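Local coordinates for citrate synthase (PDB 6ABX), which probably catalyses the condensation of oxaloacetate with acetyl-CoA and water to give citrate and CoA, the entry step of the tricarboxylic acid cycle, at residues A11-S16 against D341-D346; F88-D93 against A208-L213; I123-S128 against L153-G158; A192-D197 against N347-P352. All coordinates share one frame; numbering follows the deposited sequence.

Interaction 1. Residues A11-S16 against D341-D346; sequences AIKETS and DEYLKD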
loop_
_atom_site.group_PDB
_atom_site.type_symbol
_atom_site.label_atom_id
_atom_site.label_comp_id
_atom_site.label_asym_id
_atom_site.label_seq_id
_atom_site.Cartn_x
_atom_site.Cartn_y
_atom_site.Cartn_z
ATOM N N ALA A 11 -13.259 -13.818 -7.057
ATOM C CA ALA A 11 -13.979 -12.886 -6.203
ATOM C C ALA A 11 -13.355 -12.879 -4.813
ATOM O O ALA A 11 -13.349 -13.908 -4.077
ATOM C CB ALA A 11 -15.440 -13.214 -6.113
ATOM N N ILE A 12 -12.980 -11.667 -4.378
ATOM C CA ILE A 12 -12.330 -11.524 -3.070
ATOM C C ILE A 12 -13.238 -10.968 -1.982
ATOM O O ILE A 12 -12.861 -10.982 -0.782
ATOM C CB ILE A 12 -11.035 -10.721 -3.217
ATOM C CG1 ILE A 12 -11.291 -9.317 -3.766
ATOM C CG2 ILE A 12 -10.065 -11.552 -4.040
ATOM C CD1 ILE A 12 -11.425 -8.321 -2.686
ATOM N N LYS A 13 -14.422 -10.459 -2.354
ATOM C CA LYS A 13 -15.360 -9.937 -1.390
ATOM C C LYS A 13 -16.753 -9.880 -2.016
ATOM O O LYS A 13 -16.886 -10.002 -3.239
ATOM C CB LYS A 13 -15.007 -8.517 -0.924
ATOM C CG LYS A 13 -14.980 -7.457 -2.025
ATOM C CD LYS A 13 -15.611 -6.150 -1.673
ATOM C CE LYS A 13 -15.104 -5.489 -0.429
ATOM N NZ LYS A 13 -15.737 -4.153 -0.213
ATOM N N GLU A 14 -17.735 -9.793 -1.148
ATOM C CA GLU A 14 -19.087 -9.404 -1.586
ATOM C C GLU A 14 -19.228 -7.898 -1.376
ATOM O O GLU A 14 -18.811 -7.398 -0.349
ATOM C CB GLU A 14 -20.139 -10.159 -0.783
ATOM C CG GLU A 14 -20.272 -11.602 -1.212
ATOM C CD GLU A 14 -21.285 -12.425 -0.416
ATOM O OE1 GLU A 14 -21.980 -11.847 0.472
ATOM O OE2 GLU A 14 -21.387 -13.637 -0.709
ATOM N N THR A 15 -20.024 -7.261 -2.242
ATOM C CA THR A 15 -20.181 -5.824 -2.133
ATOM C C THR A 15 -21.614 -5.438 -2.431
ATOM O O THR A 15 -22.207 -5.990 -3.359
ATOM C CB THR A 15 -19.184 -5.039 -2.999
ATOM O OG1 THR A 15 -19.176 -3.680 -2.579
ATOM C CG2 THR A 15 -19.443 -5.073 -4.484
ATOM N N SER A 16 -22.028 -4.321 -1.833
ATOM C CA SER A 16 -23.277 -3.656 -2.217
ATOM C C SER A 16 -22.984 -2.206 -2.658
ATOM O O SER A 16 -23.900 -1.450 -2.905
ATOM C CB SER A 16 -24.239 -3.692 -1.083
ATOM O OG SER A 16 -23.785 -2.878 -0.034
ATOM N N ASP A 341 -14.345 -0.152 4.794
ATOM C CA ASP A 341 -15.419 -0.143 5.856
ATOM C C ASP A 341 -16.338 -1.362 5.705
ATOM O O ASP A 341 -16.651 -2.037 6.698
ATOM C CB ASP A 341 -16.164 1.183 5.844
ATOM C CG ASP A 341 -17.013 1.462 7.075
ATOM O OD1 ASP A 341 -16.585 1.138 8.194
ATOM O OD2 ASP A 341 -18.062 2.058 6.901
ATOM N N GLU A 342 -16.752 -1.654 4.478
ATOM C CA GLU A 342 -17.653 -2.751 4.201
ATOM C C GLU A 342 -16.989 -4.084 4.556
ATOM O O GLU A 342 -17.616 -4.908 5.222
ATOM C CB GLU A 342 -18.075 -2.696 2.736
ATOM C CG GLU A 342 -18.931 -3.835 2.307
ATOM C CD GLU A 342 -19.300 -3.778 0.844
ATOM O OE1 GLU A 342 -18.367 -3.891 -0.017
ATOM O OE2 GLU A 342 -20.530 -3.654 0.564
ATOM N N TYR A 343 -15.753 -4.275 4.095
ATOM C CA TYR A 343 -14.990 -5.538 4.294
ATOM C C TYR A 343 -14.801 -5.843 5.774
ATOM O O TYR A 343 -14.919 -7.033 6.192
ATOM C CB TYR A 343 -13.616 -5.438 3.623
ATOM C CG TYR A 343 -12.899 -6.760 3.540
ATOM C CD1 TYR A 343 -13.296 -7.707 2.623
ATOM C CD2 TYR A 343 -11.803 -7.042 4.339
ATOM C CE1 TYR A 343 -12.691 -8.948 2.551
ATOM C CE2 TYR A 343 -11.174 -8.267 4.265
ATOM C CZ TYR A 343 -11.586 -9.211 3.347
ATOM O OH TYR A 343 -10.981 -10.453 3.265
ATOM N N LEU A 344 -14.486 -4.801 6.551
ATOM C CA LEU A 344 -14.150 -4.930 7.947
ATOM C C LEU A 344 -15.375 -5.249 8.815
ATOM O O LEU A 344 -15.190 -5.460 10.012
ATOM C CB LEU A 344 -13.484 -3.662 8.474
ATOM C CG LEU A 344 -12.075 -3.400 7.926
ATOM C CD1 LEU A 344 -11.583 -2.055 8.403
ATOM C CD2 LEU A 344 -11.095 -4.513 8.318
ATOM N N LYS A 345 -16.585 -5.232 8.237
ATOM C CA LYS A 345 -17.763 -5.698 8.958
ATOM C C LYS A 345 -17.595 -7.189 9.276
ATOM O O LYS A 345 -18.202 -7.674 10.225
ATOM C CB LYS A 345 -19.032 -5.540 8.119
ATOM C CG LYS A 345 -19.431 -4.109 7.837
ATOM C CD LYS A 345 -19.510 -3.305 9.078
ATOM C CE LYS A 345 -20.583 -2.238 9.017
ATOM N NZ LYS A 345 -20.152 -1.103 8.173
ATOM N N ASP A 346 -16.813 -7.900 8.465
ATOM C CA ASP A 346 -16.539 -9.358 8.677
ATOM C C ASP A 346 -15.152 -9.659 8.089
ATOM O O ASP A 346 -15.035 -10.279 7.049
ATOM C CB ASP A 346 -17.608 -10.220 8.013
ATOM C CG ASP A 346 -17.462 -11.708 8.299
ATOM O OD1 ASP A 346 -16.862 -12.029 9.302
ATOM O OD2 ASP A 346 -17.935 -12.519 7.463
HETATM O O HOH W 1 -10.617 -11.400 0.644
HETATM O O HOH W 2 -21.883 -1.740 2.169
#
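Glu-342, on the last turn of helix 324-343, reaches across: OE1 holds strand 11-15 and OE2 the first residue after it. Its CG stands anti to the backbone N (chi1 176°) and the chain stays extended beyond, which carries the carboxylate from the helix surface to the strand. OE1 takes two donors: Lys-13 NZ, 2.7 Å from OE1 on its anti lone pair in a salt bridge, and Thr-15 OG1, 2.7 Å from OE1 on the syn lone pair. OE2 accepts the backbone N-H of Ser-16, with N to OE2 2.9 Å and a nearly straight bond of 163°; a water that donates to OE2 also lies beside Ser-16 OG. Three protein donors thus fix the rotation of the carboxylate, and the lysine charge probably helps to keep it ionised. Lys-13 bends at chi2 and chi3, its side chain crossing that of Glu-342 at about a right angle, and NZ is also hydrogen-bonded to His-339 ND1. Next along the helix, Tyr-343 sets its ring against the bent lysine, whose CB lies at the ring edge, 4.0 Å from CD1. A water donates both to Tyr-343 OH and to Ile-12 O, 2.7 Å from the latter, while the phenol is bonded directly to Lys-348 O. Leu-189 of helix 183-192 packs against Lys-13 and Tyr-343. The strand itself pairs in parallel with a strand of the second subunit, so the arrangement is that of an N-terminal strand, tied by a carboxylate to its own helix 324-343, within an intersubunit beta-sheet of the citrate synthase dimer.

Interaction 2. Residues F88-D93 against A208-L213; sequences FGNPMD and ALKGPL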
loop_
_atom_site.group_PDB
_atom_site.type_symbol
_atom_site.label_atom_id
_atom_site.label_comp_id
_atom_site.label_asym_id
_atom_site.label_seq_id
_atom_site.Cartn_x
_atom_site.Cartn_y
_atom_site.Cartn_z
ATOM N N PHE A 88 9.932 19.251 -8.190
ATOM C CA PHE A 88 10.885 18.201 -8.507
ATOM C C PHE A 88 10.280 16.797 -8.386
ATOM O O PHE A 88 10.772 15.866 -9.054
ATOM C CB PHE A 88 12.103 18.333 -7.595
ATOM C CG PHE A 88 12.733 19.702 -7.701
ATOM C CD1 PHE A 88 13.430 20.062 -8.850
ATOM C CD2 PHE A 88 12.530 20.665 -6.711
ATOM C CE1 PHE A 88 13.965 21.339 -8.980
ATOM C CE2 PHE A 88 13.083 21.935 -6.832
ATOM C CZ PHE A 88 13.805 22.266 -7.964
ATOM N N GLY A 89 9.308 16.615 -7.488
ATOM C CA GLY A 89 8.824 15.302 -7.184
ATOM C C GLY A 89 7.678 14.870 -8.081
ATOM O O GLY A 89 6.920 15.686 -8.621
ATOM N N ASN A 90 7.570 13.554 -8.268
ATOM C CA ASN A 90 6.443 12.954 -8.939
ATOM C C ASN A 90 5.221 13.244 -8.088
ATOM O O ASN A 90 5.240 13.077 -6.869
ATOM C CB ASN A 90 6.683 11.452 -9.134
ATOM C CG ASN A 90 5.484 10.782 -9.752
ATOM O OD1 ASN A 90 4.483 10.697 -9.097
ATOM N ND2 ASN A 90 5.613 10.185 -10.926
ATOM N N PRO A 91 4.122 13.776 -8.657
ATOM C CA PRO A 91 3.043 14.236 -7.797
ATOM C C PRO A 91 2.377 13.105 -7.014
ATOM O O PRO A 91 1.894 13.332 -5.922
ATOM C CB PRO A 91 2.031 14.869 -8.745
ATOM C CG PRO A 91 2.684 14.950 -10.090
ATOM C CD PRO A 91 3.984 14.193 -10.046
ATOM N N MET A 92 2.362 11.908 -7.589
ATOM C CA MET A 92 1.835 10.735 -6.846
ATOM C C MET A 92 2.759 10.363 -5.678
ATOM O O MET A 92 2.283 10.003 -4.606
ATOM C CB MET A 92 1.600 9.563 -7.817
ATOM C CG MET A 92 0.324 9.718 -8.629
ATOM S SD MET A 92 -1.242 9.771 -7.677
ATOM C CE MET A 92 -1.559 8.014 -7.565
ATOM N N ASP A 93 4.073 10.559 -5.816
ATOM C CA ASP A 93 4.995 10.386 -4.712
ATOM C C ASP A 93 4.725 11.421 -3.629
ATOM O O ASP A 93 4.809 11.113 -2.463
ATOM C CB ASP A 93 6.468 10.480 -5.132
ATOM C CG ASP A 93 6.899 9.348 -6.075
ATOM O OD1 ASP A 93 6.094 8.418 -6.296
ATOM O OD2 ASP A 93 8.048 9.418 -6.629
ATOM N N ALA A 208 -0.491 1.894 -5.551
ATOM C CA ALA A 208 -0.955 1.068 -6.685
ATOM C C ALA A 208 -1.440 1.931 -7.857
ATOM O O ALA A 208 -1.149 1.679 -9.022
ATOM C CB ALA A 208 -2.062 0.129 -6.244
ATOM N N LEU A 209 -2.241 2.938 -7.539
ATOM C CA LEU A 209 -2.866 3.808 -8.548
ATOM C C LEU A 209 -1.804 4.550 -9.366
ATOM O O LEU A 209 -2.066 4.832 -10.519
ATOM C CB LEU A 209 -3.804 4.792 -7.861
ATOM C CG LEU A 209 -4.696 5.602 -8.791
ATOM C CD1 LEU A 209 -5.591 4.703 -9.601
ATOM C CD2 LEU A 209 -5.481 6.670 -8.021
ATOM N N LYS A 210 -0.616 4.766 -8.798
ATOM C CA LYS A 210 0.488 5.429 -9.554
ATOM C C LYS A 210 0.871 4.635 -10.814
ATOM O O LYS A 210 1.377 5.205 -11.794
ATOM C CB LYS A 210 1.692 5.582 -8.631
ATOM C CG LYS A 210 2.870 6.279 -9.291
ATOM C CD LYS A 210 4.105 6.353 -8.452
ATOM C CE LYS A 210 5.310 6.739 -9.304
ATOM N NZ LYS A 210 6.556 6.842 -8.505
ATOM N N GLY A 211 0.825 3.315 -10.736
ATOM C CA GLY A 211 1.384 2.494 -11.752
ATOM C C GLY A 211 0.638 2.622 -13.067
ATOM O O GLY A 211 -0.591 2.613 -13.086
ATOM N N PRO A 212 1.350 2.714 -14.211
ATOM C CA PRO A 212 0.675 2.970 -15.490
ATOM C C PRO A 212 -0.252 1.856 -15.966
ATOM O O PRO A 212 -1.075 2.147 -16.823
ATOM C CB PRO A 212 1.810 3.213 -16.482
ATOM C CG PRO A 212 2.969 2.459 -15.872
ATOM C CD PRO A 212 2.806 2.610 -14.355
ATOM N N LEU A 213 -0.131 0.628 -15.443
ATOM C CA LEU A 213 -0.969 -0.471 -15.846
ATOM C C LEU A 213 -2.277 -0.549 -15.025
ATOM O O LEU A 213 -3.157 -1.349 -15.341
ATOM C CB LEU A 213 -0.154 -1.770 -15.743
ATOM C CG LEU A 213 -0.742 -2.997 -16.439
ATOM C CD1 LEU A 213 -0.893 -2.745 -17.950
ATOM C CD2 LEU A 213 0.122 -4.227 -16.180
#
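Lys-210 and Asp-93 form a salt bridge, with NZ 2.8 Å from OD1 on the syn lone pair of the carboxylate. The lysine chain is stretched out from CB to NZ, so its methylenes run past Met-92 before the ammonium meets the acid: CG lies 3.8 Å from Met-92 CB, and CE lies 3.8 Å from ND2 of Asn-90, whose side chain comes from the opposite direction. Met-92 folds back at chi2 and chi3 (-62° and -87°), which brings its CE methyl over the backbone at the end of helix 198-209, 3.6 Å from Lys-210 N and 3.9 Å from Leu-209 CB. In the next shell, Asn-90 is the N-cap of helix 91-105: its OD1 accepts weak bonds from the backbone N of Met-92, at 2.9 Å, and of Asp-93. Arg-96 forms a second salt bridge to Asp-93 OD1, and Asp-197 of the second subunit one to Lys-210 NZ, making a chain of alternating charges across the interface. Pro-325 and Thr-326 of helix 324-343 pack on Met-92. The capped start of one helix thus meets the end of another in the helical core of citrate synthase, where Leu-209 approaches the oxaloacetate-binding Arg-332 to about 5 Å between side chains.

Interaction 3. Residues I123-S128 against L153-G158; sequences IPTIIS and LYMIRG
Helices 112-134 and 148-157 run nearly parallel here, their local axes 9.3 Å apart and crossing at -17°, with Ser-128 and Ile-156 the nearest pair of CA atoms. The small serine lets the backbones come close: its OG lies 3.5 Å from Met-155 CB and 3.6 Å from Ile-156 CD1, wedged between the two side chains. Turned anti to the carbonyl carbon (chi1 -63°), the hydroxyl bends back to donate to Pro-124 O, with OG to O 2.8 Å. That oxygen also accepts the helical N-H of Ser-128, and the two donors arrive from opposite faces of the carbonyl plane. Met-155 reaches across and bends at chi3, bringing CE to 3.6 Å from Pro-124 O and 4.0 Å from Pro-124 CB, while its sulfur SD lies 4.0 Å from Thr-125 OG1. The threonine hydroxyl has its polar partner in Arg-72 O. With a leucine in place of Ser-128, the second bond to Pro-124 O would be lost and the branched chain would probably push Met-155 and Ile-156 aside, parting the helices. Phe-152, one turn before Ile-156, extends the packing onto Pro-124, Ile-127 and Ser-128. On other sides of helix 112-134, Ile-123 and Ile-126 face helix 91-105, and Ile-123 and Ile-127 meet helix 324-343, so helix 112-134 packs against all three helices in the mainly helical body of the subunit.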
loop_
_atom_site.group_PDB
_atom_site.type_symbol
_atom_site.label_atom_id
_atom_site.label_comp_id
_atom_site.label_asym_id
_atom_site.label_seq_id
_atom_site.Cartn_x
_atom_site.Cartn_y
_atom_site.Cartn_z
ATOM N N ILE A 123 -7.067 16.174 0.411
ATOM C CA ILE A 123 -6.295 15.871 -0.778
ATOM C C ILE A 123 -6.335 17.027 -1.777
ATOM O O ILE A 123 -5.291 17.349 -2.372
ATOM C CB ILE A 123 -6.663 14.487 -1.341
ATOM C CG1 ILE A 123 -6.041 13.439 -0.410
ATOM C CG2 ILE A 123 -6.188 14.372 -2.768
ATOM C CD1 ILE A 123 -6.576 12.030 -0.533
ATOM N N PRO A 124 -7.497 17.625 -2.098
ATOM C CA PRO A 124 -7.515 18.760 -3.029
ATOM C C PRO A 124 -6.636 19.915 -2.572
ATOM O O PRO A 124 -6.049 20.618 -3.432
ATOM C CB PRO A 124 -8.983 19.200 -3.145
ATOM C CG PRO A 124 -9.732 17.899 -2.755
ATOM C CD PRO A 124 -8.865 17.222 -1.725
ATOM N N THR A 125 -6.526 20.130 -1.271
ATOM C CA THR A 125 -5.680 21.198 -0.776
ATOM C C THR A 125 -4.217 20.943 -1.159
ATOM O O THR A 125 -3.500 21.812 -1.597
ATOM C CB THR A 125 -5.835 21.355 0.732
ATOM O OG1 THR A 125 -7.246 21.390 0.999
ATOM C CG2 THR A 125 -5.101 22.564 1.279
ATOM N N ILE A 126 -3.805 19.692 -1.013
ATOM C CA ILE A 126 -2.420 19.266 -1.353
ATOM C C ILE A 126 -2.201 19.406 -2.855
ATOM O O ILE A 126 -1.184 19.958 -3.323
ATOM C CB ILE A 126 -2.178 17.821 -0.876
ATOM C CG1 ILE A 126 -2.181 17.740 0.656
ATOM C CG2 ILE A 126 -0.915 17.232 -1.472
ATOM C CD1 ILE A 126 -2.320 16.366 1.231
ATOM N N ILE A 127 -3.152 18.907 -3.659
ATOM C CA ILE A 127 -2.998 18.942 -5.091
ATOM C C ILE A 127 -2.863 20.396 -5.567
ATOM O O ILE A 127 -2.029 20.715 -6.423
ATOM C CB ILE A 127 -4.182 18.258 -5.793
ATOM C CG1 ILE A 127 -4.157 16.756 -5.486
ATOM C CG2 ILE A 127 -4.145 18.511 -7.294
ATOM C CD1 ILE A 127 -5.381 16.032 -5.989
ATOM N N SER A 128 -3.744 21.240 -5.045
ATOM C CA SER A 128 -3.791 22.667 -5.412
ATOM C C SER A 128 -2.453 23.370 -5.065
ATOM O O SER A 128 -1.930 24.136 -5.897
ATOM C CB SER A 128 -5.005 23.319 -4.787
ATOM O OG SER A 128 -6.206 22.741 -5.277
ATOM N N LEU A 153 -11.531 24.403 -7.547
ATOM C CA LEU A 153 -11.181 25.326 -8.641
ATOM C C LEU A 153 -10.686 26.667 -8.100
ATOM O O LEU A 153 -9.748 27.243 -8.618
ATOM C CB LEU A 153 -12.367 25.520 -9.577
ATOM C CG LEU A 153 -12.745 24.290 -10.407
ATOM C CD1 LEU A 153 -13.997 24.562 -11.208
ATOM C CD2 LEU A 153 -11.607 23.864 -11.297
ATOM N N TYR A 154 -11.270 27.122 -7.001
ATOM C CA TYR A 154 -10.843 28.364 -6.325
ATOM C C TYR A 154 -9.379 28.254 -5.875
ATOM O O TYR A 154 -8.577 29.145 -6.087
ATOM C CB TYR A 154 -11.762 28.653 -5.137
ATOM C CG TYR A 154 -11.229 29.673 -4.177
ATOM C CD1 TYR A 154 -11.143 31.004 -4.553
ATOM C CD2 TYR A 154 -10.726 29.312 -2.948
ATOM C CE1 TYR A 154 -10.576 31.939 -3.695
ATOM C CE2 TYR A 154 -10.190 30.242 -2.066
ATOM C CZ TYR A 154 -10.141 31.571 -2.441
ATOM O OH TYR A 154 -9.586 32.508 -1.599
ATOM N N MET A 155 -8.985 27.108 -5.341
ATOM C CA MET A 155 -7.648 26.935 -4.830
ATOM C C MET A 155 -6.619 26.877 -5.972
ATOM O O MET A 155 -5.447 27.101 -5.728
ATOM C CB MET A 155 -7.535 25.697 -3.954
ATOM C CG MET A 155 -8.288 25.831 -2.608
ATOM S SD MET A 155 -7.946 24.469 -1.489
ATOM C CE MET A 155 -8.475 23.104 -2.540
ATOM N N ILE A 156 -7.015 26.422 -7.167
ATOM C CA ILE A 156 -6.115 26.431 -8.343
ATOM C C ILE A 156 -6.009 27.822 -8.960
ATOM O O ILE A 156 -4.916 28.238 -9.418
ATOM C CB ILE A 156 -6.655 25.411 -9.385
ATOM C CG1 ILE A 156 -6.698 23.995 -8.830
ATOM C CG2 ILE A 156 -5.849 25.466 -10.665
ATOM C CD1 ILE A 156 -5.330 23.432 -8.727
ATOM N N ARG A 157 -7.168 28.472 -9.147
ATOM C CA ARG A 157 -7.237 29.709 -9.930
ATOM C C ARG A 157 -6.999 30.929 -9.056
ATOM O O ARG A 157 -6.543 31.969 -9.555
ATOM C CB ARG A 157 -8.596 29.793 -10.635
ATOM C CG ARG A 157 -8.672 28.898 -11.872
ATOM C CD ARG A 157 -9.718 27.843 -11.784
ATOM N NE ARG A 157 -10.129 27.323 -13.087
ATOM C CZ ARG A 157 -11.356 27.357 -13.507
ATOM N NH1 ARG A 157 -12.207 28.228 -12.984
ATOM N NH2 ARG A 157 -11.733 26.476 -14.404
ATOM N N GLY A 158 -7.369 30.850 -7.783
ATOM C CA GLY A 158 -7.291 31.998 -6.863
ATOM C C GLY A 158 -8.453 32.948 -7.025
ATOM O O GLY A 158 -8.445 34.035 -6.458
#

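Interaction 4. Residues A192-D197 against N347-P352; sequences ASTLSD and NKLIRP
A Schellman motif ends helix 183-192, with Leu-195 at positive phi, and the chain leaving helix 324-343 packs over this turn at the subunit interface. Ser-193 and Asn-347 carry the contact. Asn-347 sends its ND2 to Ser-193 O, 3.0 Å away and nearly straight at 167°; the oxygen lies in the plane of the Asn-347 amide, whereas the donor stands 40° out of the Ser-193 carbonyl plane. Asn-347 OD1 rests 3.3 Å from Ser-193 CA, and this buried oxygen has no polar partner in the model. Leu-195 CD2 comes to 3.7 Å from the same ND2. Ser-193 OG, between its own backbone N and carbonyl carbon (chi1 81°), accepts the backbone N-H of Ile-350 at 3.1 Å from N and is also bonded to Val-190 O, joining the helix end to the incoming chain. Its CB lies 3.4 Å from Lys-348 O. Beside it, Thr-194 CG2 touches Leu-349 CD1 at 4.0 Å, while Thr-194 OG1 accepts from Ser-196 N in an ST turn and is also hydrogen-bonded to Val-191 O. Were an alanine here instead of Asn-347, Ser-193 O would probably be left without this donor and a gap would open beside Leu-195. From the second subunit Leu-213 packs on Leu-195 and Asn-347, and Glu-180 pairs with Arg-351, which hydrogen-bonds through NH2 to a bound citrate, the reaction product. This is a capped helix end held by side-chain-to-backbone bonds to the segment leading into strand 353-356, at the dimer interface, consistent with an arginine of one subunit completing the active site of the other, as in other citrate synthases.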
loop_
_atom_site.group_PDB
_atom_site.type_symbol
_atom_site.label_atom_id
_atom_site.label_comp_id
_atom_site.label_asym_id
_atom_site.label_seq_id
_atom_site.Cartn_x
_atom_site.Cartn_y
_atom_site.Cartn_z
ATOM N N ALA A 192 -5.937 -3.485 4.807
ATOM C CA ALA A 192 -6.988 -3.407 5.849
ATOM C C ALA A 192 -7.196 -4.765 6.525
ATOM O O ALA A 192 -7.562 -4.823 7.693
ATOM C CB ALA A 192 -8.282 -2.998 5.219
ATOM N N SER A 193 -6.988 -5.828 5.733
ATOM C CA SER A 193 -7.256 -7.213 6.185
ATOM C C SER A 193 -6.342 -7.598 7.350
ATOM O O SER A 193 -6.654 -8.565 8.078
ATOM C CB SER A 193 -7.179 -8.209 5.051
ATOM O OG SER A 193 -5.824 -8.595 4.753
ATOM N N THR A 194 -5.226 -6.879 7.538
ATOM C CA THR A 194 -4.297 -7.130 8.642
ATOM C C THR A 194 -4.696 -6.347 9.906
ATOM O O THR A 194 -3.994 -6.440 10.913
ATOM C CB THR A 194 -2.840 -6.781 8.284
ATOM O OG1 THR A 194 -2.790 -5.353 8.230
ATOM C CG2 THR A 194 -2.361 -7.344 6.963
ATOM N N LEU A 195 -5.753 -5.528 9.821
ATOM C CA LEU A 195 -6.228 -4.584 10.826
ATOM C C LEU A 195 -5.269 -3.400 10.991
ATOM O O LEU A 195 -5.332 -2.692 11.980
ATOM C CB LEU A 195 -6.581 -5.266 12.152
ATOM C CG LEU A 195 -7.691 -6.303 12.036
ATOM C CD1 LEU A 195 -8.095 -6.790 13.413
ATOM C CD2 LEU A 195 -8.924 -5.760 11.300
ATOM N N SER A 196 -4.488 -3.108 9.951
ATOM C CA SER A 196 -3.800 -1.865 9.856
ATOM C C SER A 196 -4.806 -0.734 9.704
ATOM O O SER A 196 -5.967 -0.929 9.332
ATOM C CB SER A 196 -2.823 -1.881 8.704
ATOM O OG SER A 196 -1.970 -0.769 8.817
ATOM N N ASP A 197 -4.342 0.479 9.912
ATOM C CA ASP A 197 -5.259 1.641 9.963
ATOM C C ASP A 197 -5.655 2.110 8.554
ATOM O O ASP A 197 -5.050 1.760 7.564
ATOM C CB ASP A 197 -4.553 2.754 10.713
ATOM C CG ASP A 197 -3.337 3.256 9.971
ATOM O OD1 ASP A 197 -2.285 2.594 10.065
ATOM O OD2 ASP A 197 -3.453 4.303 9.279
ATOM N N ASN A 347 -14.115 -9.136 8.757
ATOM C CA ASN A 347 -12.752 -9.163 8.211
ATOM C C ASN A 347 -12.273 -10.605 8.038
ATOM O O ASN A 347 -12.607 -11.500 8.814
ATOM C CB ASN A 347 -11.762 -8.404 9.079
ATOM C CG ASN A 347 -10.383 -8.354 8.472
ATOM O OD1 ASN A 347 -10.253 -8.002 7.297
ATOM N ND2 ASN A 347 -9.381 -8.804 9.210
ATOM N N LYS A 348 -11.467 -10.812 7.008
ATOM C CA LYS A 348 -10.653 -12.012 6.853
ATOM C C LYS A 348 -9.304 -11.613 6.250
ATOM O O LYS A 348 -9.267 -10.940 5.228
ATOM C CB LYS A 348 -11.332 -13.023 5.929
ATOM C CG LYS A 348 -10.634 -14.377 5.860
ATOM C CD LYS A 348 -11.422 -15.425 5.094
ATOM C CE LYS A 348 -10.680 -16.742 5.007
ATOM N NZ LYS A 348 -10.621 -17.403 6.317
ATOM N N LEU A 349 -8.204 -12.019 6.915
ATOM C CA LEU A 349 -6.844 -11.818 6.402
ATOM C C LEU A 349 -6.744 -12.341 4.981
ATOM O O LEU A 349 -7.163 -13.475 4.684
ATOM C CB LEU A 349 -5.837 -12.515 7.334
ATOM C CG LEU A 349 -4.363 -12.434 6.921
ATOM C CD1 LEU A 349 -3.816 -11.055 7.222
ATOM C CD2 LEU A 349 -3.507 -13.458 7.651
ATOM N N ILE A 350 -6.112 -11.567 4.112
ATOM C CA ILE A 350 -5.861 -12.007 2.755
ATOM C C ILE A 350 -4.448 -12.579 2.705
ATOM O O ILE A 350 -3.476 -11.854 2.940
ATOM C CB ILE A 350 -6.074 -10.853 1.779
ATOM C CG1 ILE A 350 -7.544 -10.445 1.790
ATOM C CG2 ILE A 350 -5.571 -11.259 0.412
ATOM C CD1 ILE A 350 -7.814 -9.108 1.165
ATOM N N ARG A 351 -4.354 -13.908 2.490
ATOM C CA ARG A 351 -3.044 -14.629 2.628
ATOM C C ARG A 351 -3.049 -15.769 1.631
ATOM O O ARG A 351 -3.493 -16.878 1.941
ATOM C CB ARG A 351 -2.835 -15.115 4.063
ATOM C CG ARG A 351 -1.389 -15.418 4.430
ATOM C CD ARG A 351 -0.692 -16.458 3.552
ATOM N NE ARG A 351 0.686 -16.596 4.073
ATOM C CZ ARG A 351 1.723 -17.122 3.412
ATOM N NH1 ARG A 351 1.572 -17.564 2.163
ATOM N NH2 ARG A 351 2.880 -17.310 4.075
ATOM N N PRO A 352 -2.663 -15.482 0.375
ATOM C CA PRO A 352 -2.661 -16.508 -0.678
ATOM C C PRO A 352 -1.407 -17.393 -0.596
ATOM O O PRO A 352 -0.727 -17.390 0.426
ATOM C CB PRO A 352 -2.727 -15.636 -1.913
ATOM C CG PRO A 352 -1.862 -14.460 -1.536
ATOM C CD PRO A 352 -2.274 -14.139 -0.116
#

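How the interactions relate
Interactions 1 and 4 are neighbours, their centres 11 Å apart, and meet directly: Tyr-343 takes part in both surroundings, and Leu-344 CD2 packs 3.9 Å from Leu-195 CD2. Helix 324-343 and the chain that follows it supply one side of both. Interaction 2 lies 24 Å from interaction 4 between centres, yet the dimer links them through the intersubunit salt bridge. Interaction 3 touches no other protein chain; its nearest atoms are about 7 Å from interaction 2, to which consecutive helices 91-105 and 112-134 connect it. Interactions 2 and 4 both come close to bound citrate: the side chain of Leu-209 is about 6 Å away from one, that of Leu-349 about 5 Å, with Arg-351 bonded directly.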